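Long-range contact in DNA primase (Aquifex aeolicus, PDB 2AU3), which probably synthesises the short RNA primers that DNA polymerase extends during DNA replication: residues 182-194 with 203-217. Numbering follows the deposited sequence.
Sequences RDLFLRRVVIPIK and FGGRRIVEDKSPKYI
Leu184 opens the contact by laying CG against CD1 of Ile217 (3.9 Å). Phe185 follows: CB of Phe203 stands over one face of its ring, and the Phe203 ring turns an edge to it, planes at 75° and centroids 5.8 Å apart, a T-shaped pair. Gly205 leaves room for both Phe185 and Arg188, since a CB there would collide with Phe185 CD1 and Arg188 CD.

Arg188 carries the polar part. Its chain runs extended from CG to NE, which carries the guanidinium into the mouth of the 208-215 loop, between strand 203-207 and the returning chain. There NH1 and NH2 grip Pro214 O end-on, NH2 at 2.8 Å, with the acceptor in the guanidinium plane; NH1 also reaches Gly205 O (3.1 Å), which already accepts from Ile217 N. Arg207 CB lies 3.5 Å above one face and Ile217 CG1 covers the opposite one. Replaced by alanine, this position would probably leave Pro214 O without its two donors, take one donor from Gly205 O, and open a gap between Arg207 CB and Ile217.

From Val189 onward the strands pair antiparallel: Arg206 N to Val189 O and Ile191 N to Gly204 O (2.7 Å, 175°) are nearly straight. Val190 CG1 and Pro192 pack on Phe203, on the face packed against helix 101-122.

This hairpin belongs to the N-terminal part of the catalytic core; one arginine, sandwiched by aliphatic groups and bonded to backbone carbonyls, ties the returning loop to the sheet.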
loop_
_atom_site.group_PDB
_atom_site.type_symbol
_atom_site.label_atom_id
_atom_site.label_comp_id
_atom_site.label_asym_id
_atom_site.label_seq_id
_atom_site.Cartn_x
_atom_site.Cartn_y
_atom_site.Cartn_z
ATOM N N ARG A 182 -5.467 23.902 -8.884
ATOM C CA ARG A 182 -6.357 23.252 -7.952
ATOM C C ARG A 182 -5.904 21.812 -7.707
ATOM O O ARG A 182 -5.689 21.034 -8.633
ATOM C CB ARG A 182 -7.801 23.288 -8.454
ATOM C CG ARG A 182 -8.804 22.764 -7.440
ATOM C CD ARG A 182 -10.246 22.998 -7.851
ATOM N NE ARG A 182 -10.787 21.869 -8.587
ATOM C CZ ARG A 182 -11.129 21.891 -9.862
ATOM N NH1 ARG A 182 -10.985 22.993 -10.584
ATOM N NH2 ARG A 182 -11.619 20.794 -10.424
ATOM N N ASP A 183 -5.763 21.484 -6.437
ATOM C CA ASP A 183 -5.345 20.171 -6.007
ATOM C C ASP A 183 -6.417 19.185 -6.418
ATOM O O ASP A 183 -7.576 19.349 -6.069
ATOM C CB ASP A 183 -5.236 20.175 -4.484
ATOM C CG ASP A 183 -4.670 18.881 -3.919
ATOM O OD1 ASP A 183 -4.443 17.903 -4.680
ATOM O OD2 ASP A 183 -4.434 18.761 -2.706
ATOM N N LEU A 184 -6.023 18.153 -7.144
ATOM C CA LEU A 184 -6.944 17.086 -7.512
ATOM C C LEU A 184 -7.647 16.468 -6.278
ATOM O O LEU A 184 -8.825 16.099 -6.335
ATOM C CB LEU A 184 -6.189 16.001 -8.287
ATOM C CG LEU A 184 -6.942 14.735 -8.714
ATOM C CD1 LEU A 184 -8.033 15.078 -9.743
ATOM C CD2 LEU A 184 -5.982 13.662 -9.261
ATOM N N PHE A 185 -6.929 16.410 -5.166
ATOM C CA PHE A 185 -7.408 15.758 -3.951
ATOM C C PHE A 185 -8.057 16.709 -2.944
ATOM O O PHE A 185 -8.391 16.294 -1.822
ATOM C CB PHE A 185 -6.249 15.013 -3.306
ATOM C CG PHE A 185 -5.705 13.944 -4.171
ATOM C CD1 PHE A 185 -6.370 12.729 -4.274
ATOM C CD2 PHE A 185 -4.582 14.163 -4.952
ATOM C CE1 PHE A 185 -5.898 11.736 -5.110
ATOM C CE2 PHE A 185 -4.094 13.158 -5.799
ATOM C CZ PHE A 185 -4.747 11.955 -5.871
ATOM N N LEU A 186 -8.256 17.966 -3.345
ATOM C CA LEU A 186 -8.812 18.998 -2.453
ATOM C C LEU A 186 -9.961 18.485 -1.582
ATOM O O LEU A 186 -10.894 17.880 -2.089
ATOM C CB LEU A 186 -9.266 20.232 -3.250
ATOM C CG LEU A 186 -9.689 21.455 -2.440
ATOM C CD1 LEU A 186 -8.523 21.964 -1.580
ATOM C CD2 LEU A 186 -10.154 22.560 -3.391
ATOM N N ARG A 187 -9.837 18.682 -0.266
ATOM C CA ARG A 187 -10.904 18.370 0.681
ATOM C C ARG A 187 -11.042 16.882 0.988
ATOM O O ARG A 187 -11.959 16.488 1.666
ATOM C CB ARG A 187 -12.242 18.959 0.181
ATOM C CG ARG A 187 -13.202 19.414 1.268
ATOM C CD ARG A 187 -12.699 20.561 2.156
ATOM N NE ARG A 187 -12.441 21.785 1.399
ATOM C CZ ARG A 187 -11.393 22.572 1.587
ATOM N NH1 ARG A 187 -10.490 22.276 2.513
ATOM N NH2 ARG A 187 -11.236 23.653 0.842
ATOM N N ARG A 188 -10.127 16.054 0.496
ATOM C CA ARG A 188 -10.208 14.612 0.716
ATOM C C ARG A 188 -9.215 14.153 1.760
ATOM O O ARG A 188 -8.167 14.770 1.944
ATOM C CB ARG A 188 -9.939 13.833 -0.576
ATOM C CG ARG A 188 -10.947 14.087 -1.677
ATOM C CD ARG A 188 -10.676 13.326 -2.973
ATOM N NE ARG A 188 -11.759 13.655 -3.901
ATOM C CZ ARG A 188 -12.761 12.855 -4.204
ATOM N NH1 ARG A 188 -12.792 11.606 -3.729
ATOM N NH2 ARG A 188 -13.728 13.300 -4.996
ATOM N N VAL A 189 -9.538 13.049 2.426
ATOM C CA VAL A 189 -8.559 12.341 3.241
ATOM C C VAL A 189 -7.677 11.624 2.228
ATOM O O VAL A 189 -8.179 11.001 1.317
ATOM C CB VAL A 189 -9.242 11.362 4.232
ATOM C CG1 VAL A 189 -8.230 10.267 4.774
ATOM C CG2 VAL A 189 -9.877 12.179 5.414
ATOM N N VAL A 190 -6.367 11.800 2.354
ATOM C CA VAL A 190 -5.436 11.353 1.371
ATOM C C VAL A 190 -4.781 10.084 1.875
ATOM O O VAL A 190 -4.357 10.008 3.029
ATOM C CB VAL A 190 -4.365 12.423 1.090
ATOM C CG1 VAL A 190 -3.289 11.856 0.218
ATOM C CG2 VAL A 190 -4.996 13.686 0.415
ATOM N N ILE A 191 -4.711 9.087 1.000
ATOM C CA ILE A 191 -4.034 7.834 1.308
ATOM C C ILE A 191 -2.901 7.668 0.306
ATOM O O ILE A 191 -3.135 7.387 -0.877
ATOM C CB ILE A 191 -5.032 6.628 1.222
ATOM C CG1 ILE A 191 -6.301 6.900 2.045
ATOM C CG2 ILE A 191 -4.377 5.342 1.689
ATOM C CD1 ILE A 191 -7.519 7.336 1.182
ATOM N N PRO A 192 -1.674 7.906 0.756
ATOM C CA PRO A 192 -0.520 7.803 -0.127
ATOM C C PRO A 192 -0.384 6.403 -0.683
ATOM O O PRO A 192 -0.604 5.428 0.037
ATOM C CB PRO A 192 0.651 8.112 0.805
ATOM C CG PRO A 192 0.023 9.053 1.813
ATOM C CD PRO A 192 -1.284 8.346 2.104
ATOM N N ILE A 193 -0.023 6.330 -1.955
ATOM C CA ILE A 193 0.203 5.072 -2.634
ATOM C C ILE A 193 1.696 4.938 -2.831
ATOM O O ILE A 193 2.331 5.839 -3.408
ATOM C CB ILE A 193 -0.515 5.070 -3.986
ATOM C CG1 ILE A 193 -2.034 5.210 -3.778
ATOM C CG2 ILE A 193 -0.147 3.811 -4.760
ATOM C CD1 ILE A 193 -2.869 5.231 -5.063
ATOM N N LYS A 194 2.262 3.852 -2.292
ATOM C CA LYS A 194 3.702 3.598 -2.350
ATOM C C LYS A 194 4.007 2.432 -3.260
ATOM O O LYS A 194 3.249 1.461 -3.298
ATOM C CB LYS A 194 4.271 3.293 -0.953
ATOM C CG LYS A 194 4.112 4.471 0.014
ATOM C CD LYS A 194 4.631 4.195 1.409
ATOM C CE LYS A 194 4.321 5.387 2.336
ATOM N NZ LYS A 194 5.174 5.380 3.555
ATOM N N PHE A 203 -1.361 9.190 -4.938
ATOM C CA PHE A 203 -2.353 9.214 -3.860
ATOM C C PHE A 203 -3.704 8.652 -4.288
ATOM O O PHE A 203 -4.070 8.730 -5.458
ATOM C CB PHE A 203 -2.561 10.641 -3.373
ATOM C CG PHE A 203 -1.285 11.322 -2.951
ATOM C CD1 PHE A 203 -0.707 11.037 -1.710
ATOM C CD2 PHE A 203 -0.652 12.224 -3.801
ATOM C CE1 PHE A 203 0.486 11.662 -1.318
ATOM C CE2 PHE A 203 0.535 12.873 -3.412
ATOM C CZ PHE A 203 1.114 12.582 -2.198
ATOM N N GLY A 204 -4.409 8.074 -3.318
ATOM C CA GLY A 204 -5.860 7.974 -3.329
ATOM C C GLY A 204 -6.448 9.059 -2.416
ATOM O O GLY A 204 -5.791 9.525 -1.490
ATOM N N GLY A 205 -7.673 9.483 -2.710
ATOM C CA GLY A 205 -8.363 10.471 -1.921
ATOM C C GLY A 205 -9.811 10.056 -1.722
ATOM O O GLY A 205 -10.528 9.788 -2.691
ATOM N N ARG A 206 -10.229 10.020 -0.467
ATOM C CA ARG A 206 -11.598 9.636 -0.088
ATOM C C ARG A 206 -12.318 10.919 0.261
ATOM O O ARG A 206 -11.926 11.602 1.176
ATOM C CB ARG A 206 -11.539 8.739 1.163
ATOM C CG ARG A 206 -12.877 8.545 1.916
ATOM C CD ARG A 206 -14.049 8.197 1.010
ATOM N NE ARG A 206 -14.706 6.954 1.411
ATOM C CZ ARG A 206 -15.987 6.851 1.739
ATOM N NH1 ARG A 206 -16.775 7.925 1.715
ATOM N NH2 ARG A 206 -16.486 5.667 2.092
ATOM N N ARG A 207 -13.372 11.278 -0.448
ATOM C CA ARG A 207 -13.991 12.543 -0.075
ATOM C C ARG A 207 -14.812 12.423 1.230
ATOM O O ARG A 207 -15.351 11.352 1.549
ATOM C CB ARG A 207 -14.735 13.184 -1.247
ATOM C CG ARG A 207 -16.179 12.914 -1.325
ATOM C CD ARG A 207 -16.843 13.653 -2.469
ATOM N NE ARG A 207 -17.752 12.769 -3.179
ATOM C CZ ARG A 207 -18.848 12.250 -2.634
ATOM N NH1 ARG A 207 -19.171 12.563 -1.388
ATOM N NH2 ARG A 207 -19.633 11.445 -3.335
ATOM N N ILE A 208 -14.779 13.480 2.032
ATOM C CA ILE A 208 -15.464 13.494 3.321
ATOM C C ILE A 208 -16.571 14.550 3.339
ATOM O O ILE A 208 -17.330 14.644 4.306
ATOM C CB ILE A 208 -14.465 13.715 4.489
ATOM C CG1 ILE A 208 -13.607 14.978 4.258
ATOM C CG2 ILE A 208 -13.606 12.457 4.690
ATOM C CD1 ILE A 208 -12.788 15.431 5.473
ATOM N N VAL A 209 -16.646 15.352 2.275
ATOM C CA VAL A 209 -17.770 16.275 2.103
ATOM C C VAL A 209 -18.766 15.737 1.072
ATOM O O VAL A 209 -18.412 14.900 0.248
ATOM C CB VAL A 209 -17.302 17.707 1.737
ATOM C CG1 VAL A 209 -16.327 18.240 2.799
ATOM C CG2 VAL A 209 -16.653 17.746 0.359
ATOM N N GLU A 210 -20.008 16.219 1.141
ATOM C CA GLU A 210 -21.049 15.911 0.150
ATOM C C GLU A 210 -20.840 16.688 -1.149
ATOM O O GLU A 210 -20.790 17.920 -1.143
ATOM C CB GLU A 210 -22.436 16.222 0.725
ATOM C CG GLU A 210 -23.201 14.985 1.145
ATOM C CD GLU A 210 -24.274 15.277 2.180
ATOM O OE1 GLU A 210 -25.366 15.760 1.787
ATOM O OE2 GLU A 210 -24.031 15.005 3.382
ATOM N N ASP A 211 -20.736 15.955 -2.257
ATOM C CA ASP A 211 -20.260 16.489 -3.537
ATOM C C ASP A 211 -20.767 15.575 -4.659
ATOM O O ASP A 211 -21.145 14.430 -4.407
ATOM C CB ASP A 211 -18.718 16.506 -3.546
ATOM C CG ASP A 211 -18.145 17.675 -4.314
ATOM O OD1 ASP A 211 -18.166 17.636 -5.564
ATOM O OD2 ASP A 211 -17.639 18.682 -3.764
ATOM N N LYS A 212 -20.751 16.076 -5.892
ATOM C CA LYS A 212 -21.109 15.265 -7.061
ATOM C C LYS A 212 -19.993 14.258 -7.455
ATOM O O LYS A 212 -20.277 13.209 -8.042
ATOM C CB LYS A 212 -21.509 16.188 -8.239
ATOM C CG LYS A 212 -21.481 15.556 -9.651
ATOM C CD LYS A 212 -22.750 14.767 -9.975
ATOM C CE LYS A 212 -22.403 13.476 -10.741
ATOM N NZ LYS A 212 -23.614 12.884 -11.409
ATOM N N SER A 213 -18.748 14.567 -7.088
ATOM C CA SER A 213 -17.569 13.772 -7.479
ATOM C C SER A 213 -17.575 12.368 -6.894
ATOM O O SER A 213 -18.307 12.107 -5.936
ATOM C CB SER A 213 -16.290 14.495 -7.045
ATOM O OG SER A 213 -16.231 14.602 -5.633
ATOM N N PRO A 214 -16.762 11.457 -7.460
ATOM C CA PRO A 214 -16.636 10.104 -6.918
ATOM C C PRO A 214 -16.174 10.136 -5.478
ATOM O O PRO A 214 -15.461 11.063 -5.065
ATOM C CB PRO A 214 -15.570 9.458 -7.810
ATOM C CG PRO A 214 -15.673 10.201 -9.089
ATOM C CD PRO A 214 -15.939 11.628 -8.676
ATOM N N LYS A 215 -16.582 9.130 -4.717
ATOM C CA LYS A 215 -16.223 9.050 -3.315
ATOM C C LYS A 215 -14.715 8.827 -3.186
ATOM O O LYS A 215 -14.109 9.280 -2.220
ATOM C CB LYS A 215 -16.994 7.918 -2.613
ATOM C CG LYS A 215 -18.378 8.317 -2.052
ATOM C CD LYS A 215 -19.120 7.073 -1.571
ATOM C CE LYS A 215 -20.632 7.128 -1.821
ATOM N NZ LYS A 215 -21.210 5.729 -1.825
ATOM N N TYR A 216 -14.136 8.113 -4.156
ATOM C CA TYR A 216 -12.708 7.806 -4.167
ATOM C C TYR A 216 -12.069 8.127 -5.512
ATOM O O TYR A 216 -12.591 7.746 -6.571
ATOM C CB TYR A 216 -12.472 6.335 -3.803
ATOM C CG TYR A 216 -11.016 5.925 -3.787
ATOM C CD1 TYR A 216 -10.205 6.199 -2.683
ATOM C CD2 TYR A 216 -10.446 5.257 -4.878
ATOM C CE1 TYR A 216 -8.860 5.828 -2.666
ATOM C CE2 TYR A 216 -9.102 4.877 -4.865
ATOM C CZ TYR A 216 -8.319 5.162 -3.756
ATOM O OH TYR A 216 -6.989 4.790 -3.757
ATOM N N ILE A 217 -10.936 8.821 -5.480
ATOM C CA ILE A 217 -10.149 9.016 -6.697
ATOM C C ILE A 217 -8.674 8.669 -6.472
ATOM O O ILE A 217 -8.182 8.692 -5.329
ATOM C CB ILE A 217 -10.304 10.437 -7.266
ATOM C CG1 ILE A 217 -9.786 11.472 -6.266
ATOM C CG2 ILE A 217 -11.778 10.724 -7.663
ATOM C CD1 ILE A 217 -9.826 12.884 -6.787
#